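Local coordinates for adenylate cyclase (PDB 6YP4), which is a CYTH-domain enzyme with dominant triphosphatase activity, named a putative adenylyl cyclase, that binds magnesium and a GTP analogue, at residues A[172-175]-A[176-180]. Numbering follows the deposited sequence.
With EDO (1,2-ethanediol), chain I.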
loop_
_atom_site.group_PDB
_atom_site.type_symbol
_atom_site.label_atom_id
_atom_site.label_comp_id
_atom_site.label_asym_id
_atom_site.label_seq_id
_atom_site.Cartn_x
_atom_site.Cartn_y
_atom_site.Cartn_z
ATOM N N ARG A 172 -7.539 14.222 -14.105
ATOM C CA ARG A 172 -7.103 13.419 -15.240
ATOM C C ARG A 172 -7.278 11.921 -14.981
ATOM O O ARG A 172 -7.628 11.166 -15.895
ATOM C CB ARG A 172 -5.647 13.750 -15.571
ATOM C CG ARG A 172 -5.055 12.901 -16.654
ATOM C CD ARG A 172 -3.575 13.156 -16.796
ATOM N NE ARG A 172 -2.906 11.928 -17.139
ATOM C CZ ARG A 172 -2.085 11.317 -16.302
ATOM N NH1 ARG A 172 -1.836 11.855 -15.119
ATOM N NH2 ARG A 172 -1.501 10.176 -16.622
ATOM N N VAL A 173 -7.040 11.460 -13.754
ATOM C CA VAL A 173 -7.186 10.032 -13.486
ATOM C C VAL A 173 -8.654 9.639 -13.531
ATOM O O VAL A 173 -9.013 8.563 -14.030
ATOM C CB VAL A 173 -6.525 9.662 -12.144
ATOM C CG1 VAL A 173 -6.860 8.221 -11.754
ATOM C CG2 VAL A 173 -4.989 9.866 -12.226
ATOM N N LYS A 174 -9.529 10.508 -13.028
ATOM C CA LYS A 174 -10.951 10.208 -13.081
ATOM C C LYS A 174 -11.420 10.073 -14.526
ATOM O O LYS A 174 -12.256 9.214 -14.834
ATOM C CB LYS A 174 -11.737 11.278 -12.327
ATOM C CG LYS A 174 -13.233 11.208 -12.554
ATOM C CD LYS A 174 -13.944 12.255 -11.733
ATOM C CE LYS A 174 -14.330 13.451 -12.577
ATOM N NZ LYS A 174 -15.113 14.424 -11.764
ATOM N N GLY A 175 -10.868 10.888 -15.432
ATOM C CA GLY A 175 -11.132 10.692 -16.851
ATOM C C GLY A 175 -10.659 9.339 -17.350
ATOM O O GLY A 175 -11.390 8.625 -18.041
ATOM N N LEU A 176 -9.427 8.965 -17.001
ATOM C CA LEU A 176 -8.931 7.627 -17.316
ATOM C C LEU A 176 -9.866 6.536 -16.791
ATOM O O LEU A 176 -10.206 5.587 -17.507
ATOM C CB LEU A 176 -7.536 7.448 -16.717
ATOM C CG LEU A 176 -6.401 8.285 -17.307
ATOM C CD1 LEU A 176 -5.111 7.985 -16.595
ATOM C CD2 LEU A 176 -6.228 8.056 -18.790
ATOM N N LEU A 177 -10.251 6.627 -15.517
ATOM C CA LEU A 177 -11.034 5.563 -14.900
ATOM C C LEU A 177 -12.428 5.488 -15.513
ATOM O O LEU A 177 -12.916 4.400 -15.843
ATOM C CB LEU A 177 -11.102 5.779 -13.381
ATOM C CG LEU A 177 -11.705 4.667 -12.511
ATOM C CD1 LEU A 177 -11.193 3.282 -12.897
ATOM C CD2 LEU A 177 -11.483 4.919 -11.023
ATOM N N GLU A 178 -13.085 6.635 -15.686
ATOM C CA GLU A 178 -14.382 6.628 -16.355
ATOM C C GLU A 178 -14.279 6.059 -17.768
ATOM O O GLU A 178 -15.135 5.272 -18.191
ATOM C CB GLU A 178 -14.976 8.037 -16.379
ATOM C CG GLU A 178 -15.272 8.634 -14.997
ATOM C CD GLU A 178 -16.267 9.793 -15.058
ATOM O OE1 GLU A 178 -15.887 10.929 -14.710
ATOM O OE2 GLU A 178 -17.434 9.545 -15.426
ATOM N N GLY A 179 -13.237 6.446 -18.513
ATOM C CA GLY A 179 -13.065 5.933 -19.866
ATOM C C GLY A 179 -12.919 4.421 -19.921
ATOM O O GLY A 179 -13.403 3.781 -20.852
ATOM N N PHE A 180 -12.255 3.831 -18.923
ATOM C CA PHE A 180 -12.078 2.377 -18.891
ATOM C C PHE A 180 -13.386 1.677 -18.549
ATOM O O PHE A 180 -13.711 0.633 -19.126
ATOM C CB PHE A 180 -10.979 2.021 -17.883
ATOM C CG PHE A 180 -10.805 0.537 -17.612
ATOM C CD1 PHE A 180 -9.929 -0.225 -18.379
ATOM C CD2 PHE A 180 -11.457 -0.071 -16.541
ATOM C CE1 PHE A 180 -9.732 -1.586 -18.105
ATOM C CE2 PHE A 180 -11.272 -1.435 -16.257
ATOM C CZ PHE A 180 -10.401 -2.191 -17.042
HETATM C C1 EDO I . -6.426 18.019 -11.756
HETATM O O1 EDO I . -6.739 18.047 -10.358
HETATM C C2 EDO I . -5.580 16.786 -12.038
HETATM O O2 EDO I . -5.641 16.384 -13.411
#
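Over one face of the Arg-172 guanidinium sits a methyl of Leu-176, CD1 being 4.2 Å from NH2, while salt bridges to Glu-144 and Glu-169 hold the group's two terminal nitrogens. The other flat group, the Glu-178 carboxylate, lies one turn on from Lys-174, and its OE1 rests 3.4 Å from the lysine's CG. Both pairs are i to i+4 neighbours on helix 170-183, an alpha-helix packed against the outside of the curled antiparallel sheet that forms the tunnel of CYTH enzymes. Four successive backbone bonds run through it, from Leu-176 N to Arg-172 O through Gly-179 N to Gly-175 O; the shortest, 2.7 Å from Leu-177 N to Val-173 O, is also the one most nearly in line with its carbonyl.

Lys-174 and Glu-178 run side by side and point the same way, yet they make no salt bridge: Lys-174 NZ stays 4.6 Å from Glu-178 OE1. A bend at chi3 (101°) turns the end of the lysine, whose NZ hydrogen-bonds to the backbone oxygen of Glu-74. The carboxylate is gripped instead by two phenol hydroxyls, Tyr-190 at OE1 and Tyr-188 at OE2. Were Glu-178 an alanine, the two hydroxyls would probably lose this shared acceptor and the Lys-174 chain one of its neighbours. Leu-177 and Lys-174 reach strand 2-9, touching Leu-7 and Ile-5, and Phe-180 packs on helix 12-22. Near the start of helix 170-183, Arg-172 N donates to O2 of an ethanediol molecule, probably from the crystallisation liquor, at 3.0 Å and a bent 136°.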